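Local coordinates for protein EvdO1 (Micromonospora carbonacea, PDB 4XBZ) that probably catalyses an oxidative cyclization in orthosomycin antibiotic biosynthesis, as a metal-dependent oxygenase with a double-stranded beta-helix fold, at residues M89-W94 against V112-P117; C193-P198 against S218-T223; I278-Q283 against L324-E329. All blocks are in the same frame, centred on the assembly; numbering follows the deposited sequence.

Contact 1 of 3, residues M89-W94 against V112-P117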
loop_
_atom_site.group_PDB
_atom_site.type_symbol
_atom_site.label_atom_id
_atom_site.label_comp_id
_atom_site.label_asym_id
_atom_site.label_seq_id
_atom_site.Cartn_x
_atom_site.Cartn_y
_atom_site.Cartn_z
ATOM N N MET A 89 13.006 0.980 -35.388
ATOM C CA MET A 89 12.085 0.188 -34.595
ATOM C C MET A 89 12.705 -0.098 -33.241
ATOM O O MET A 89 12.120 -0.785 -32.409
ATOM C CB MET A 89 11.721 -1.103 -35.318
ATOM C CG MET A 89 11.011 -0.858 -36.641
ATOM S SD MET A 89 9.983 -2.249 -37.121
ATOM C CE MET A 89 8.857 -2.304 -35.739
ATOM N N GLU A 90 13.896 0.451 -33.032
ATOM C CA GLU A 90 14.621 0.273 -31.794
ATOM C C GLU A 90 13.945 1.092 -30.691
ATOM O O GLU A 90 13.836 2.315 -30.803
ATOM C CB GLU A 90 16.089 0.686 -31.971
ATOM C CG GLU A 90 16.986 0.433 -30.766
ATOM C CD GLU A 90 17.835 -0.836 -30.902
ATOM O OE1 GLU A 90 18.545 -0.992 -31.936
ATOM O OE2 GLU A 90 17.790 -1.669 -29.965
ATOM N N ASP A 91 13.478 0.408 -29.645
ATOM C CA ASP A 91 12.831 1.055 -28.501
ATOM C C ASP A 91 11.586 1.853 -28.907
ATOM O O ASP A 91 11.182 2.788 -28.209
ATOM C CB ASP A 91 13.820 1.980 -27.768
ATOM C CG ASP A 91 14.903 1.216 -27.021
ATOM O OD1 ASP A 91 14.866 -0.031 -27.053
ATOM O OD2 ASP A 91 15.775 1.860 -26.384
ATOM N N THR A 92 10.971 1.490 -30.024
ATOM C CA THR A 92 9.862 2.284 -30.541
ATOM C C THR A 92 8.773 1.399 -31.121
ATOM O O THR A 92 9.033 0.581 -31.995
ATOM C CB THR A 92 10.340 3.295 -31.614
ATOM O OG1 THR A 92 11.409 4.084 -31.080
ATOM C CG2 THR A 92 9.217 4.226 -32.011
ATOM N N VAL A 93 7.556 1.558 -30.605
ATOM C CA VAL A 93 6.387 0.848 -31.121
ATOM C C VAL A 93 5.787 1.627 -32.281
ATOM O O VAL A 93 5.505 2.814 -32.147
ATOM C CB VAL A 93 5.295 0.644 -30.033
ATOM C CG1 VAL A 93 4.096 -0.084 -30.609
ATOM C CG2 VAL A 93 5.854 -0.120 -28.830
ATOM N N TRP A 94 5.594 0.952 -33.411
ATOM C CA TRP A 94 5.092 1.572 -34.639
ATOM C C TRP A 94 3.769 0.943 -35.061
ATOM O O TRP A 94 3.585 -0.257 -34.923
ATOM C CB TRP A 94 6.116 1.430 -35.784
ATOM C CG TRP A 94 7.273 2.385 -35.711
ATOM C CD1 TRP A 94 8.362 2.287 -34.904
ATOM C CD2 TRP A 94 7.451 3.580 -36.481
ATOM N NE1 TRP A 94 9.207 3.346 -35.116
ATOM C CE2 TRP A 94 8.671 4.155 -36.080
ATOM C CE3 TRP A 94 6.697 4.217 -37.474
ATOM C CZ2 TRP A 94 9.159 5.333 -36.630
ATOM C CZ3 TRP A 94 7.178 5.382 -38.018
ATOM C CH2 TRP A 94 8.400 5.935 -37.592
ATOM N N VAL A 112 13.695 7.712 -19.996
ATOM C CA VAL A 112 14.486 8.220 -18.882
ATOM C C VAL A 112 15.982 8.198 -19.242
ATOM O O VAL A 112 16.745 9.080 -18.859
ATOM C CB VAL A 112 14.217 7.399 -17.591
ATOM C CG1 VAL A 112 15.468 7.296 -16.722
ATOM C CG2 VAL A 112 13.029 7.981 -16.822
ATOM N N ASP A 113 16.390 7.195 -19.999
ATOM C CA ASP A 113 17.760 7.130 -20.500
ATOM C C ASP A 113 17.978 8.142 -21.638
ATOM O O ASP A 113 19.079 8.665 -21.821
ATOM C CB ASP A 113 18.068 5.710 -20.977
ATOM C CG ASP A 113 19.530 5.510 -21.349
ATOM O OD1 ASP A 113 20.416 5.976 -20.601
ATOM O OD2 ASP A 113 19.788 4.866 -22.390
ATOM N N LYS A 114 16.915 8.436 -22.384
ATOM C CA LYS A 114 17.072 9.173 -23.638
ATOM C C LYS A 114 17.063 10.684 -23.447
ATOM O O LYS A 114 17.555 11.415 -24.286
ATOM C CB LYS A 114 15.984 8.756 -24.638
ATOM C CG LYS A 114 16.162 7.335 -25.170
ATOM C CD LYS A 114 14.989 6.889 -26.042
ATOM C CE LYS A 114 15.255 5.502 -26.641
ATOM N NZ LYS A 114 15.588 4.458 -25.607
ATOM N N ALA A 115 16.530 11.154 -22.334
ATOM C CA ALA A 115 16.324 12.584 -22.171
ATOM C C ALA A 115 16.493 13.009 -20.720
ATOM O O ALA A 115 15.726 12.598 -19.851
ATOM C CB ALA A 115 14.943 12.972 -22.676
ATOM N N ARG A 116 17.483 13.859 -20.479
ATOM C CA ARG A 116 17.842 14.277 -19.134
ATOM C C ARG A 116 16.682 14.909 -18.337
ATOM O O ARG A 116 16.559 14.666 -17.128
ATOM C CB ARG A 116 19.041 15.240 -19.198
ATOM C CG ARG A 116 19.675 15.541 -17.837
ATOM C CD ARG A 116 20.895 16.464 -17.920
ATOM N NE ARG A 116 21.181 17.051 -16.613
ATOM C CZ ARG A 116 21.949 16.483 -15.692
ATOM N NH1 ARG A 116 22.520 15.317 -15.947
ATOM N NH2 ARG A 116 22.149 17.076 -14.516
ATOM N N PRO A 117 15.822 15.721 -18.993
ATOM C CA PRO A 117 14.726 16.247 -18.171
ATOM C C PRO A 117 13.774 15.164 -17.661
ATOM O O PRO A 117 13.133 15.345 -16.622
ATOM C CB PRO A 117 13.998 17.196 -19.127
ATOM C CG PRO A 117 15.041 17.605 -20.101
ATOM C CD PRO A 117 15.870 16.375 -20.316
#
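D91 and K114 both carry CG beside the backbone N and anti to the carbonyl carbon (chi1 -70° in each), which aims the two side chains at one another across a gap of 10.4 Å between their CA atoms. The lysine runs extended as far as CE and bends only at its last torsion (chi4 54°), bringing the ammonium to the carboxylate. NZ of K114 donates to OD2 of D91 at 2.7 Å, a short salt bridge. It meets the oxygen on the anti side, 16° out of the carboxylate plane, while CE of K114 passes 4.0 Å from CB of D91. D91 occupies the third position of a type II beta turn from M89 to T92, and OG1 of T92 donates to the carbonyl O of E90 at 3.0 Å. The bridge thus ties the turn leading into edge strand 92-94 to the end of helix 111-114, at the margin of the larger sheet of this double-stranded beta-helix protein. OD2 of D91 also forms a salt bridge with R325, so one carboxylate oxygen serves two cations; NZ of K114 in turn donates to the backbone O of E109. The K114 side chain also touches L79 and R82 of helix 66-86.

Contact 2 of 3, residues C193-P198 against S218-T223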
loop_
_atom_site.group_PDB
_atom_site.type_symbol
_atom_site.label_atom_id
_atom_site.label_comp_id
_atom_site.label_asym_id
_atom_site.label_seq_id
_atom_site.Cartn_x
_atom_site.Cartn_y
_atom_site.Cartn_z
ATOM N N CYS A 193 -9.713 11.071 -23.627
ATOM C CA CYS A 193 -9.043 10.732 -22.367
ATOM C C CYS A 193 -9.169 9.243 -22.041
ATOM O O CYS A 193 -9.814 8.492 -22.781
ATOM C CB CYS A 193 -9.606 11.559 -21.197
ATOM S SG CYS A 193 -11.350 11.192 -20.701
ATOM N N VAL A 194 -8.547 8.828 -20.933
ATOM C CA VAL A 194 -8.638 7.450 -20.455
ATOM C C VAL A 194 -9.895 7.248 -19.630
ATOM O O VAL A 194 -10.287 8.131 -18.861
ATOM C CB VAL A 194 -7.427 7.047 -19.568
ATOM C CG1 VAL A 194 -7.454 5.558 -19.282
ATOM C CG2 VAL A 194 -6.124 7.435 -20.222
ATOM N N TRP A 195 -10.511 6.078 -19.768
ATOM C CA TRP A 195 -11.641 5.714 -18.921
ATOM C C TRP A 195 -11.288 4.449 -18.143
ATOM O O TRP A 195 -10.508 3.619 -18.594
ATOM C CB TRP A 195 -12.918 5.501 -19.745
ATOM C CG TRP A 195 -13.407 6.732 -20.468
ATOM C CD1 TRP A 195 -12.856 7.299 -21.577
ATOM C CD2 TRP A 195 -14.556 7.529 -20.143
ATOM N NE1 TRP A 195 -13.576 8.400 -21.956
ATOM C CE2 TRP A 195 -14.624 8.569 -21.093
ATOM C CE3 TRP A 195 -15.526 7.471 -19.138
ATOM C CZ2 TRP A 195 -15.624 9.542 -21.072
ATOM C CZ3 TRP A 195 -16.517 8.439 -19.115
ATOM C CH2 TRP A 195 -16.563 9.458 -20.080
ATOM N N CYS A 196 -11.855 4.293 -16.963
ATOM C CA CYS A 196 -11.582 3.070 -16.235
ATOM C C CYS A 196 -12.782 2.626 -15.431
ATOM O O CYS A 196 -13.678 3.425 -15.145
ATOM C CB CYS A 196 -10.375 3.258 -15.329
ATOM S SG CYS A 196 -10.601 4.555 -14.156
ATOM N N ILE A 197 -12.802 1.345 -15.077
ATOM C CA ILE A 197 -13.853 0.829 -14.211
ATOM C C ILE A 197 -13.354 0.726 -12.770
ATOM O O ILE A 197 -12.590 -0.183 -12.430
ATOM C CB ILE A 197 -14.365 -0.533 -14.700
ATOM C CG1 ILE A 197 -14.922 -0.386 -16.119
ATOM C CG2 ILE A 197 -15.432 -1.079 -13.729
ATOM C CD1 ILE A 197 -15.206 -1.678 -16.814
ATOM N N PRO A 198 -13.779 1.674 -11.924
ATOM C CA PRO A 198 -13.388 1.679 -10.505
ATOM C C PRO A 198 -13.605 0.314 -9.849
ATOM O O PRO A 198 -14.589 -0.352 -10.162
ATOM C CB PRO A 198 -14.313 2.732 -9.875
ATOM C CG PRO A 198 -14.775 3.580 -11.012
ATOM C CD PRO A 198 -14.784 2.710 -12.238
ATOM N N SER A 218 -18.593 -4.778 -28.340
ATOM C CA SER A 218 -19.673 -3.815 -28.512
ATOM C C SER A 218 -19.130 -2.440 -28.845
ATOM O O SER A 218 -17.936 -2.186 -28.694
ATOM C CB SER A 218 -20.524 -3.736 -27.248
ATOM O OG SER A 218 -20.583 -4.999 -26.612
ATOM N N GLU A 219 -20.012 -1.554 -29.298
ATOM C CA GLU A 219 -19.663 -0.165 -29.572
ATOM C C GLU A 219 -19.149 0.528 -28.312
ATOM O O GLU A 219 -19.534 0.139 -27.208
ATOM C CB GLU A 219 -20.884 0.575 -30.115
ATOM C CG GLU A 219 -21.515 -0.089 -31.330
ATOM C CD GLU A 219 -20.680 0.088 -32.586
ATOM O OE1 GLU A 219 -19.827 1.010 -32.611
ATOM O OE2 GLU A 219 -20.876 -0.699 -33.543
ATOM N N TRP A 220 -18.287 1.538 -28.472
ATOM C CA TRP A 220 -17.756 2.292 -27.329
ATOM C C TRP A 220 -18.854 2.753 -26.388
ATOM O O TRP A 220 -19.778 3.457 -26.790
ATOM C CB TRP A 220 -16.963 3.509 -27.783
ATOM C CG TRP A 220 -16.563 4.402 -26.643
ATOM C CD1 TRP A 220 -17.080 5.632 -26.341
ATOM C CD2 TRP A 220 -15.578 4.127 -25.635
ATOM N NE1 TRP A 220 -16.469 6.144 -25.221
ATOM C CE2 TRP A 220 -15.547 5.241 -24.765
ATOM C CE3 TRP A 220 -14.709 3.052 -25.390
ATOM C CZ2 TRP A 220 -14.683 5.310 -23.666
ATOM C CZ3 TRP A 220 -13.851 3.121 -24.287
ATOM C CH2 TRP A 220 -13.847 4.243 -23.443
ATOM N N ASP A 221 -18.753 2.345 -25.128
ATOM C CA ASP A 221 -19.775 2.671 -24.144
ATOM C C ASP A 221 -19.140 2.894 -22.767
ATOM O O ASP A 221 -18.392 2.048 -22.279
ATOM C CB ASP A 221 -20.823 1.558 -24.091
ATOM C CG ASP A 221 -22.050 1.943 -23.272
ATOM O OD1 ASP A 221 -23.029 2.471 -23.855
ATOM O OD2 ASP A 221 -22.030 1.723 -22.038
ATOM N N THR A 222 -19.441 4.036 -22.156
ATOM C CA THR A 222 -18.801 4.457 -20.911
ATOM C C THR A 222 -19.581 4.186 -19.622
ATOM O O THR A 222 -19.246 4.752 -18.580
ATOM C CB THR A 222 -18.538 5.977 -20.914
ATOM O OG1 THR A 222 -19.779 6.665 -21.094
ATOM C CG2 THR A 222 -17.579 6.369 -22.006
ATOM N N THR A 223 -20.628 3.368 -19.670
ATOM C CA THR A 223 -21.500 3.256 -18.501
ATOM C C THR A 223 -20.857 2.363 -17.435
ATOM O O THR A 223 -20.451 1.232 -17.705
ATOM C CB THR A 223 -22.914 2.723 -18.874
ATOM O OG1 THR A 223 -22.813 1.412 -19.442
ATOM C CG2 THR A 223 -23.594 3.660 -19.875
#
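One face of the W195 indole receives both partners from 218-223: the benzo edge of W220 over the five-membered ring and the methyl of T222 over the six-membered ring. W220 comes edge-on, a T-shaped pair with planes at 72° and the centroids of the W195 five-membered ring and the W220 six-membered ring 5.0 Å apart. Its CZ2 leads, 3.4 Å from CD1 of W195, with CH2 following at 3.7 Å from the same atom. CG2 of T222 stands 3.5 Å from the centroid of the W195 six-membered ring, only 3° off the normal, a CH-pi contact centred on the ring. The W220 indole reaches across because its CG lies opposite the backbone N, whereas chi1 of 58° in T222 turns CG2 rather than OG1 onto the tryptophan. Between the two, D221 makes an Asx turn: its OD2 accepts from the backbone N of T223 at 3.2 Å and also from T223 OG1, a turn that spans T222 and helps hold the backbone there. W195 belongs to strand 194-196 of the four-stranded sheet, paired through its backbone with G245, and its side chain lies about 11 Å from the bound nickel. The loop 218-223 joins helix 205-217 to edge strand 226-228; W220 also meets the W159 ring, nearly parallel, on strand 157-160.

Contact 3 of 3, residues I278-Q283 against L324-E329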
loop_
_atom_site.group_PDB
_atom_site.type_symbol
_atom_site.label_atom_id
_atom_site.label_comp_id
_atom_site.label_asym_id
_atom_site.label_seq_id
_atom_site.Cartn_x
_atom_site.Cartn_y
_atom_site.Cartn_z
ATOM N N ILE A 278 16.640 -5.801 -9.894
ATOM C CA ILE A 278 16.296 -4.982 -8.734
ATOM C C ILE A 278 17.411 -4.003 -8.350
ATOM O O ILE A 278 17.177 -2.802 -8.218
ATOM C CB ILE A 278 15.958 -5.873 -7.506
ATOM C CG1 ILE A 278 14.802 -6.829 -7.831
ATOM C CG2 ILE A 278 15.657 -5.016 -6.274
ATOM C CD1 ILE A 278 14.369 -7.685 -6.682
ATOM N N GLY A 279 18.625 -4.517 -8.175
ATOM C CA GLY A 279 19.743 -3.668 -7.809
ATOM C C GLY A 279 20.037 -2.595 -8.844
ATOM O O GLY A 279 20.368 -1.463 -8.490
ATOM N N LEU A 280 19.905 -2.946 -10.124
ATOM C CA LEU A 280 20.213 -2.011 -11.202
ATOM C C LEU A 280 19.198 -0.862 -11.235
ATOM O O LEU A 280 19.575 0.311 -11.385
ATOM C CB LEU A 280 20.266 -2.745 -12.549
ATOM C CG LEU A 280 21.328 -3.856 -12.571
ATOM C CD1 LEU A 280 21.213 -4.773 -13.792
ATOM C CD2 LEU A 280 22.721 -3.266 -12.468
ATOM N N LYS A 281 17.915 -1.184 -11.069
ATOM C CA LYS A 281 16.904 -0.138 -11.091
ATOM C C LYS A 281 16.976 0.733 -9.844
ATOM O O LYS A 281 16.670 1.926 -9.906
ATOM C CB LYS A 281 15.504 -0.731 -11.266
ATOM C CG LYS A 281 15.340 -1.489 -12.566
ATOM C CD LYS A 281 15.976 -0.735 -13.762
ATOM C CE LYS A 281 15.303 0.630 -14.042
ATOM N NZ LYS A 281 14.043 0.530 -14.852
ATOM N N GLN A 282 17.405 0.156 -8.722
ATOM C CA GLN A 282 17.667 0.956 -7.532
ATOM C C GLN A 282 18.754 1.989 -7.825
ATOM O O GLN A 282 18.676 3.136 -7.376
ATOM C CB GLN A 282 18.077 0.067 -6.349
ATOM C CG GLN A 282 16.911 -0.684 -5.711
ATOM C CD GLN A 282 17.352 -1.667 -4.637
ATOM O OE1 GLN A 282 18.363 -2.353 -4.779
ATOM N NE2 GLN A 282 16.587 -1.748 -3.569
ATOM N N GLN A 283 19.766 1.564 -8.574
ATOM C CA GLN A 283 20.848 2.452 -8.984
ATOM C C GLN A 283 20.318 3.544 -9.919
ATOM O O GLN A 283 20.719 4.709 -9.812
ATOM C CB GLN A 283 21.972 1.678 -9.680
ATOM C CG GLN A 283 22.843 0.770 -8.796
ATOM C CD GLN A 283 24.167 0.452 -9.484
ATOM O OE1 GLN A 283 24.956 1.354 -9.762
ATOM N NE2 GLN A 283 24.391 -0.815 -9.802
ATOM N N LEU A 324 20.942 4.316 -18.012
ATOM C CA LEU A 324 19.662 4.255 -17.325
ATOM C C LEU A 324 18.731 3.277 -18.024
ATOM O O LEU A 324 17.571 3.150 -17.668
ATOM C CB LEU A 324 19.024 5.641 -17.249
ATOM C CG LEU A 324 19.826 6.685 -16.463
ATOM C CD1 LEU A 324 19.018 7.940 -16.250
ATOM C CD2 LEU A 324 20.269 6.129 -15.124
ATOM N N ARG A 325 19.240 2.577 -19.025
ATOM C CA ARG A 325 18.386 1.695 -19.805
ATOM C C ARG A 325 18.744 0.236 -19.612
ATOM O O ARG A 325 19.861 -0.189 -19.898
ATOM C CB ARG A 325 18.455 2.058 -21.280
ATOM C CG ARG A 325 17.888 1.008 -22.218
ATOM C CD ARG A 325 18.327 1.299 -23.661
ATOM N NE ARG A 325 17.621 0.479 -24.640
ATOM C CZ ARG A 325 17.982 -0.757 -24.963
ATOM N NH1 ARG A 325 19.032 -1.315 -24.369
ATOM N NH2 ARG A 325 17.293 -1.439 -25.869
ATOM N N PHE A 326 17.767 -0.523 -19.131
ATOM C CA PHE A 326 17.934 -1.941 -18.869
ATOM C C PHE A 326 16.817 -2.716 -19.495
ATOM O O PHE A 326 15.725 -2.806 -18.940
ATOM C CB PHE A 326 17.990 -2.183 -17.377
ATOM C CG PHE A 326 19.201 -1.610 -16.761
ATOM C CD1 PHE A 326 20.380 -2.354 -16.708
ATOM C CD2 PHE A 326 19.197 -0.305 -16.303
ATOM C CE1 PHE A 326 21.521 -1.817 -16.162
ATOM C CE2 PHE A 326 20.338 0.245 -15.767
ATOM C CZ PHE A 326 21.507 -0.515 -15.689
ATOM N N ALA A 327 17.106 -3.278 -20.655
ATOM C CA ALA A 327 16.080 -3.860 -21.494
ATOM C C ALA A 327 15.492 -5.079 -20.828
ATOM O O ALA A 327 16.206 -6.022 -20.503
ATOM C CB ALA A 327 16.636 -4.211 -22.866
ATOM N N HIS A 328 14.173 -5.031 -20.649
ATOM C CA HIS A 328 13.396 -6.055 -19.955
ATOM C C HIS A 328 13.714 -7.489 -20.396
ATOM O O HIS A 328 13.793 -8.394 -19.564
ATOM C CB HIS A 328 11.894 -5.768 -20.142
ATOM C CG HIS A 328 11.460 -4.441 -19.586
ATOM N ND1 HIS A 328 11.402 -4.184 -18.230
ATOM C CD2 HIS A 328 11.086 -3.294 -20.204
ATOM C CE1 HIS A 328 11.010 -2.936 -18.038
ATOM N NE2 HIS A 328 10.812 -2.374 -19.218
ATOM N N GLU A 329 13.920 -7.696 -21.690
ATOM C CA GLU A 329 14.096 -9.058 -22.193
ATOM C C GLU A 329 15.457 -9.609 -21.784
ATOM O O GLU A 329 15.651 -10.821 -21.749
ATOM C CB GLU A 329 13.925 -9.115 -23.719
ATOM C CG GLU A 329 14.922 -8.297 -24.498
ATOM C CD GLU A 329 14.467 -6.861 -24.744
ATOM O OE1 GLU A 329 13.531 -6.380 -24.054
ATOM O OE2 GLU A 329 15.047 -6.216 -25.649
HETATM O O HOH W 1 15.717 0.835 -17.745
HETATM O O HOH W 2 13.703 -1.412 -17.446
#
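L280 meets F326 along nearly its whole side chain. CB of L280 sits over one face of the phenyl ring, 4.0 Å from its centroid and 15° off the normal, a CH-pi contact displaced toward the rim. CG of L280 follows, 4.1 Å from CE1 of F326; beyond the branch, CD1 reaches CE1 of F326 at 3.8 Å and lies almost as near CD1 of the ring, while CD2 of L280 also stays within van der Waals range of CE1. The two side chains run at about a right angle, so the leucine lies across the phenyl ring. K281 approaches differently: CD comes obliquely to CD2 of F326 at 4.1 Å, and the two side chains slide past each other in opposite directions. Bends at chi2, chi3 and chi4 curl the lysine, so that NZ faces two waters that lead on to the backbone of 324-326. One donates to the carbonyl O of L324 and accepts from N of F326 at 2.8 Å; the other donates to O of F326 at 2.9 Å. Both take only weak bonds from K281 NZ, which has a further partner in the hydroxyl of Y277. An alanine in place of F326 would probably leave L280 without its aromatic platform and the aliphatic part of K281 with less to pack against, opening a gap between helix and loop. The contact is buried: helix 275-293 offers L280 and, beside it, the curled chain of K281 to the C-terminal segment 324-329, and V284 of the same helix and I321 add to the surroundings of F326. L324 packs on C288 of that helix and on V112 of helix 111-114, while the H328 ring stacks on W143 of strand 139-147.

Overall arrangement
Contact 3 is the buried one, built on hydrophobic packing with waters at its polar margin; contacts 1 and 2 are surface contacts. Contact 1 rests on a single ion pair, contact 2 on aromatic and CH-pi packing. Contacts 1 and 3 adjoin, their centres 15 Å apart: they share the D91 carboxylate, the L324 backbone N probably bonds to D113, and V112 packs on the L324 side chain, so the C-terminal segment links helix 275-293 to helix 111-114 and the turn before strand 92-94. Contact 2 stands apart, across the chain's centre from contact 3 with 34 Å between their centres, and belongs to the smaller sheet, which contributes H160 and H244 of the nickel site.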